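Cellobiose 2-epimerase (Spirochaeta thermophila DSM 6192, PDB 5ZIG) probably catalyses the reversible epimerisation of cellobiose to beta-D-glucosyl-(1->4)-D-mannose. Local coordinates at residues L90-W104 with R115-L129. Numbering follows the deposited sequence. Where two conformers were deposited one is given.
Sequences LTHALYDATHRGFFW and RVKKLYGNAFAVYAL. With EDO (1,2-ethanediol), chain E.
Lys118 lies across one face of the Trp104 indole: its CD sits 3.6 Å from the centroid of the six-membered ring, a CH-pi contact, and NZ, further along the extended chain, makes a cation-pi contact with the same ring. Gly121 N comes to the indole edge. The Phe102 ring has Ala125 CB over one face and Tyr95 CD1 over the other, with Asn122 OD1 at its edge. The Asn122 amide also ties down the Phe102 backbone: OD1 takes the Phe102 N-H at 2.9 Å, while ND2 gives a straight bond (176°) to Lys118 O and a weak one to Phe102 O. Lys117, folded back from CG onward (chi2 -57°), turns NZ to Arg100 O, 2.6 Å away, and into a salt bridge with Asp96 OD1 at 2.9 Å, whose hydrogen bond is weak; Asp96 OD2 accepts from Thr98 N (an Asx turn) and from His99 N, completing an Asx motif. A serine in place of Trp104 would probably leave the aliphatic chain of Lys118 without its flat support and its ammonium without a pi partner. The contact thus fastens the loop after helix 77-94 to strand 117-118 and the first turns of helix 119-136, bracing the long connection between successive helices, as in the (alpha/alpha)6 barrel of this epimerase family.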
loop_
_atom_site.group_PDB
_atom_site.type_symbol
_atom_site.label_atom_id
_atom_site.label_comp_id
_atom_site.label_asym_id
_atom_site.label_seq_id
_atom_site.Cartn_x
_atom_site.Cartn_y
_atom_site.Cartn_z
ATOM N N LEU A 90 16.189 -2.144 -9.141
ATOM C CA LEU A 90 16.075 -2.481 -7.731
ATOM C C LEU A 90 17.280 -3.281 -7.250
ATOM O O LEU A 90 17.778 -3.064 -6.140
ATOM C CB LEU A 90 14.795 -3.270 -7.485
ATOM C CG LEU A 90 14.631 -3.702 -6.041
ATOM C CD1 LEU A 90 14.411 -2.486 -5.152
ATOM C CD2 LEU A 90 13.487 -4.739 -5.934
ATOM N N THR A 91 17.767 -4.206 -8.063
ATOM C CA THR A 91 18.760 -5.135 -7.559
ATOM C C THR A 91 20.191 -4.754 -7.901
ATOM O O THR A 91 21.106 -5.358 -7.342
ATOM C CB THR A 91 18.477 -6.555 -8.062
ATOM O OG1 THR A 91 18.448 -6.577 -9.492
ATOM C CG2 THR A 91 17.166 -7.041 -7.500
ATOM N N HIS A 92 20.405 -3.774 -8.783
ATOM C CA HIS A 92 21.734 -3.307 -9.133
ATOM C C HIS A 92 22.045 -1.915 -8.609
ATOM O O HIS A 92 23.224 -1.565 -8.512
ATOM C CB HIS A 92 21.926 -3.286 -10.656
ATOM C CG HIS A 92 21.900 -4.637 -11.294
ATOM N ND1 HIS A 92 20.876 -5.538 -11.092
ATOM C CD2 HIS A 92 22.766 -5.235 -12.146
ATOM C CE1 HIS A 92 21.118 -6.638 -11.785
ATOM N NE2 HIS A 92 22.257 -6.478 -12.433
ATOM N N ALA A 93 21.029 -1.106 -8.305
ATOM C CA ALA A 93 21.236 0.222 -7.744
ATOM C C ALA A 93 20.793 0.312 -6.290
ATOM O O ALA A 93 21.604 0.652 -5.418
ATOM C CB ALA A 93 20.519 1.281 -8.595
ATOM N N LEU A 94 19.528 -0.019 -5.987
ATOM C CA LEU A 94 19.032 0.142 -4.622
ATOM C C LEU A 94 19.550 -0.937 -3.666
ATOM O O LEU A 94 19.565 -0.729 -2.442
ATOM C CB LEU A 94 17.499 0.170 -4.641
ATOM C CG LEU A 94 16.982 1.472 -5.284
ATOM C CD1 LEU A 94 15.641 1.273 -6.014
ATOM C CD2 LEU A 94 16.900 2.631 -4.261
ATOM N N TYR A 95 19.972 -2.077 -4.196
ATOM C CA TYR A 95 20.480 -3.156 -3.364
ATOM C C TYR A 95 21.875 -2.823 -2.808
ATOM O O TYR A 95 22.762 -2.375 -3.540
ATOM C CB TYR A 95 20.508 -4.440 -4.194
ATOM C CG TYR A 95 20.888 -5.681 -3.431
ATOM C CD1 TYR A 95 20.157 -6.090 -2.335
ATOM C CD2 TYR A 95 21.992 -6.439 -3.816
ATOM C CE1 TYR A 95 20.516 -7.240 -1.627
ATOM C CE2 TYR A 95 22.356 -7.572 -3.132
ATOM C CZ TYR A 95 21.618 -7.978 -2.042
ATOM O OH TYR A 95 21.996 -9.118 -1.368
ATOM N N ASP A 96 22.057 -3.041 -1.505
ATOM C CA ASP A 96 23.338 -2.836 -0.825
ATOM C C ASP A 96 24.090 -4.162 -0.905
ATOM O O ASP A 96 23.847 -5.072 -0.115
ATOM C CB ASP A 96 23.117 -2.362 0.617
ATOM C CG ASP A 96 24.444 -2.111 1.397
ATOM O OD1 ASP A 96 24.421 -1.633 2.557
ATOM O OD2 ASP A 96 25.513 -2.417 0.855
ATOM N N ALA A 97 24.994 -4.283 -1.882
ATOM C CA ALA A 97 25.714 -5.535 -2.067
ATOM C C ALA A 97 26.669 -5.840 -0.921
ATOM O O ALA A 97 27.112 -6.985 -0.803
ATOM C CB ALA A 97 26.483 -5.517 -3.388
ATOM N N THR A 98 26.978 -4.857 -0.073
ATOM C CA THR A 98 27.880 -5.065 1.052
ATOM C C THR A 98 27.119 -5.509 2.299
ATOM O O THR A 98 27.377 -6.586 2.845
ATOM C CB THR A 98 28.682 -3.782 1.332
ATOM O OG1 THR A 98 29.406 -3.396 0.156
ATOM C CG2 THR A 98 29.648 -3.997 2.481
ATOM N N HIS A 99 26.179 -4.692 2.762
ATOM C CA HIS A 99 25.489 -4.968 4.019
ATOM C C HIS A 99 24.102 -5.565 3.826
ATOM O O HIS A 99 23.393 -5.772 4.815
ATOM C CB HIS A 99 25.389 -3.687 4.855
ATOM C CG HIS A 99 26.695 -2.954 4.996
ATOM N ND1 HIS A 99 27.645 -3.294 5.943
ATOM C CD2 HIS A 99 27.210 -1.911 4.305
ATOM C CE1 HIS A 99 28.688 -2.492 5.825
ATOM N NE2 HIS A 99 28.444 -1.635 4.845
ATOM N N ARG A 100 23.700 -5.819 2.580
ATOM C CA ARG A 100 22.396 -6.391 2.227
ATOM C C ARG A 100 21.239 -5.451 2.551
ATOM O O ARG A 100 21.445 -4.332 3.048
ATOM C CB ARG A 100 22.201 -7.748 2.911
ATOM C CG ARG A 100 23.388 -8.695 2.728
ATOM C CD ARG A 100 23.881 -8.678 1.290
ATOM N NE ARG A 100 25.250 -9.164 1.181
ATOM C CZ ARG A 100 25.598 -10.241 0.489
ATOM N NH1 ARG A 100 24.667 -10.935 -0.158
ATOM N NH2 ARG A 100 26.869 -10.623 0.443
ATOM N N GLY A 101 20.019 -5.895 2.267
ATOM C CA GLY A 101 18.886 -4.981 2.264
ATOM C C GLY A 101 19.028 -3.951 1.148
ATOM O O GLY A 101 19.915 -4.016 0.296
ATOM N N PHE A 102 18.136 -2.966 1.183
ATOM C CA PHE A 102 18.024 -1.984 0.115
ATOM C C PHE A 102 18.175 -0.575 0.672
ATOM O O PHE A 102 17.614 -0.250 1.726
ATOM C CB PHE A 102 16.671 -2.147 -0.638
ATOM C CG PHE A 102 16.539 -3.485 -1.325
ATOM C CD1 PHE A 102 16.146 -4.605 -0.611
ATOM C CD2 PHE A 102 16.883 -3.634 -2.648
ATOM C CE1 PHE A 102 16.076 -5.831 -1.218
ATOM C CE2 PHE A 102 16.827 -4.859 -3.248
ATOM C CZ PHE A 102 16.413 -5.961 -2.531
ATOM N N PHE A 103 18.964 0.243 -0.032
ATOM C CA PHE A 103 19.065 1.665 0.281
ATOM C C PHE A 103 17.721 2.379 0.107
ATOM O O PHE A 103 16.882 1.987 -0.704
ATOM C CB PHE A 103 20.090 2.348 -0.631
ATOM C CG PHE A 103 21.462 1.780 -0.555
ATOM C CD1 PHE A 103 22.171 1.807 0.636
ATOM C CD2 PHE A 103 22.071 1.253 -1.685
ATOM C CE1 PHE A 103 23.456 1.290 0.693
ATOM C CE2 PHE A 103 23.354 0.737 -1.630
ATOM C CZ PHE A 103 24.043 0.756 -0.446
ATOM N N TRP A 104 17.555 3.480 0.844
ATOM C CA TRP A 104 16.335 4.282 0.798
ATOM C C TRP A 104 16.188 5.029 -0.532
ATOM O O TRP A 104 15.081 5.116 -1.086
ATOM C CB TRP A 104 16.342 5.266 1.979
ATOM C CG TRP A 104 15.174 6.163 2.012
ATOM C CD1 TRP A 104 15.191 7.518 1.881
ATOM C CD2 TRP A 104 13.813 5.796 2.250
ATOM N NE1 TRP A 104 13.916 8.015 1.976
ATOM C CE2 TRP A 104 13.054 6.983 2.211
ATOM C CE3 TRP A 104 13.154 4.568 2.455
ATOM C CZ2 TRP A 104 11.668 6.996 2.368
ATOM C CZ3 TRP A 104 11.774 4.582 2.629
ATOM C CH2 TRP A 104 11.041 5.805 2.571
ATOM N N ARG A 115 21.510 6.087 2.376
ATOM C CA ARG A 115 21.937 4.706 2.603
ATOM C C ARG A 115 21.255 4.061 3.792
ATOM O O ARG A 115 21.529 2.896 4.082
ATOM C CB ARG A 115 23.479 4.596 2.734
ATOM C CG ARG A 115 24.327 5.328 1.647
ATOM C CD ARG A 115 25.894 5.276 1.897
ATOM N NE ARG A 115 26.652 5.451 0.654
ATOM C CZ ARG A 115 27.182 4.449 -0.038
ATOM N NH1 ARG A 115 26.959 3.208 0.349
ATOM N NH2 ARG A 115 27.885 4.689 -1.145
ATOM N N VAL A 116 20.403 4.791 4.511
ATOM C CA VAL A 116 19.672 4.219 5.642
ATOM C C VAL A 116 18.733 3.111 5.160
ATOM O O VAL A 116 18.195 3.161 4.047
ATOM C CB VAL A 116 18.915 5.340 6.383
ATOM C CG1 VAL A 116 17.698 4.812 7.124
ATOM C CG2 VAL A 116 19.876 6.069 7.341
ATOM N N LYS A 117 18.572 2.070 6.002
ATOM C CA LYS A 117 17.700 0.925 5.729
ATOM C C LYS A 117 16.393 1.097 6.496
ATOM O O LYS A 117 16.300 0.765 7.678
ATOM C CB LYS A 117 18.381 -0.381 6.121
ATOM C CG LYS A 117 19.792 -0.472 5.658
ATOM C CD LYS A 117 19.855 -0.288 4.135
ATOM C CE LYS A 117 20.288 -1.552 3.434
ATOM N NZ LYS A 117 21.759 -1.825 3.581
ATOM N N LYS A 118 15.373 1.600 5.812
ATOM C CA LYS A 118 14.053 1.713 6.414
ATOM C C LYS A 118 13.287 0.415 6.195
ATOM O O LYS A 118 13.183 -0.070 5.064
ATOM C CB LYS A 118 13.289 2.898 5.821
ATOM C CG LYS A 118 14.047 4.219 5.935
ATOM C CD LYS A 118 13.110 5.435 5.938
ATOM C CE LYS A 118 13.884 6.755 5.892
ATOM N NZ LYS A 118 13.021 7.911 6.283
ATOM N N LEU A 119 12.769 -0.154 7.285
ATOM C CA LEU A 119 12.001 -1.386 7.166
ATOM C C LEU A 119 10.796 -1.186 6.258
ATOM O O LEU A 119 10.443 -2.083 5.479
ATOM C CB LEU A 119 11.573 -1.878 8.547
ATOM C CG LEU A 119 12.674 -2.713 9.212
ATOM C CD1 LEU A 119 13.939 -1.893 9.518
ATOM C CD2 LEU A 119 12.135 -3.372 10.442
ATOM N N TYR A 120 10.192 -0.003 6.315
ATOM C CA TYR A 120 9.093 0.314 5.410
ATOM C C TYR A 120 9.475 0.020 3.976
ATOM O O TYR A 120 8.760 -0.692 3.265
ATOM C CB TYR A 120 8.693 1.766 5.562
ATOM C CG TYR A 120 7.479 2.134 4.749
ATOM C CD1 TYR A 120 7.605 2.598 3.444
ATOM C CD2 TYR A 120 6.205 2.006 5.283
ATOM C CE1 TYR A 120 6.493 2.931 2.696
ATOM C CE2 TYR A 120 5.081 2.348 4.539
ATOM C CZ TYR A 120 5.232 2.812 3.249
ATOM O OH TYR A 120 4.115 3.149 2.506
ATOM N N GLY A 121 10.610 0.551 3.529
ATOM C CA GLY A 121 11.031 0.312 2.158
ATOM C C GLY A 121 11.513 -1.095 1.887
ATOM O O GLY A 121 11.263 -1.655 0.817
ATOM N N ASN A 122 12.262 -1.666 2.831
ATOM C CA ASN A 122 12.681 -3.051 2.674
ATOM C C ASN A 122 11.480 -4.002 2.661
ATOM O O ASN A 122 11.513 -5.027 1.962
ATOM C CB ASN A 122 13.680 -3.405 3.781
ATOM C CG ASN A 122 15.079 -2.865 3.485
ATOM O OD1 ASN A 122 15.910 -3.567 2.923
ATOM N ND2 ASN A 122 15.319 -1.607 3.818
ATOM N N ALA A 123 10.415 -3.678 3.410
ATOM C CA ALA A 123 9.153 -4.425 3.300
ATOM C C ALA A 123 8.627 -4.399 1.872
ATOM O O ALA A 123 8.401 -5.448 1.261
ATOM C CB ALA A 123 8.091 -3.854 4.244
ATOM N N PHE A 124 8.419 -3.196 1.323
ATOM C CA PHE A 124 7.925 -3.086 -0.047
ATOM C C PHE A 124 8.796 -3.860 -1.029
ATOM O O PHE A 124 8.281 -4.435 -1.987
ATOM C CB PHE A 124 7.832 -1.613 -0.473
ATOM C CG PHE A 124 6.447 -1.049 -0.358
ATOM C CD1 PHE A 124 5.489 -1.327 -1.320
ATOM C CD2 PHE A 124 6.084 -0.301 0.749
ATOM C CE1 PHE A 124 4.172 -0.835 -1.199
ATOM C CE2 PHE A 124 4.781 0.181 0.889
ATOM C CZ PHE A 124 3.824 -0.079 -0.099
ATOM N N ALA A 125 10.112 -3.907 -0.803
ATOM C CA ALA A 125 10.966 -4.695 -1.683
ATOM C C ALA A 125 10.587 -6.168 -1.614
ATOM O O ALA A 125 10.505 -6.847 -2.640
ATOM C CB ALA A 125 12.450 -4.501 -1.320
ATOM N N VAL A 126 10.376 -6.688 -0.409
ATOM C CA VAL A 126 9.968 -8.083 -0.290
ATOM C C VAL A 126 8.650 -8.298 -1.032
ATOM O O VAL A 126 8.547 -9.160 -1.914
ATOM C CB VAL A 126 9.880 -8.488 1.192
ATOM C CG1 VAL A 126 9.065 -9.805 1.374
ATOM C CG2 VAL A 126 11.283 -8.606 1.794
ATOM N N TYR A 127 7.655 -7.455 -0.727
ATOM C CA TYR A 127 6.348 -7.463 -1.406
ATOM C C TYR A 127 6.495 -7.519 -2.924
ATOM O O TYR A 127 5.934 -8.398 -3.585
ATOM C CB TYR A 127 5.576 -6.208 -0.977
ATOM C CG TYR A 127 4.125 -6.054 -1.431
ATOM C CD1 TYR A 127 3.165 -7.024 -1.159
ATOM C CD2 TYR A 127 3.710 -4.881 -2.084
ATOM C CE1 TYR A 127 1.792 -6.836 -1.564
ATOM C CE2 TYR A 127 2.397 -4.686 -2.460
ATOM C CZ TYR A 127 1.437 -5.661 -2.206
ATOM O OH TYR A 127 0.134 -5.441 -2.629
ATOM N N ALA A 128 7.299 -6.617 -3.486
ATOM C CA ALA A 128 7.447 -6.528 -4.931
ATOM C C ALA A 128 8.282 -7.658 -5.515
ATOM O O ALA A 128 8.048 -8.061 -6.662
ATOM C CB ALA A 128 8.067 -5.186 -5.320
ATOM N N LEU A 129 9.281 -8.157 -4.775
ATOM C CA LEU A 129 10.104 -9.241 -5.303
ATOM C C LEU A 129 9.334 -10.545 -5.371
ATOM O O LEU A 129 9.564 -11.356 -6.275
ATOM C CB LEU A 129 11.355 -9.426 -4.443
ATOM C CG LEU A 129 12.474 -8.408 -4.654
ATOM C CD1 LEU A 129 13.266 -8.237 -3.358
ATOM C CD2 LEU A 129 13.383 -8.847 -5.788
HETATM C C1 EDO E . -3.112 -7.841 -2.346
HETATM O O1 EDO E . -1.913 -8.190 -3.049
HETATM C C2 EDO E . -2.750 -7.427 -0.928
HETATM O O2 EDO E . -1.414 -6.915 -0.962
HETATM O O HOH W 1 16.071 1.939 2.992
#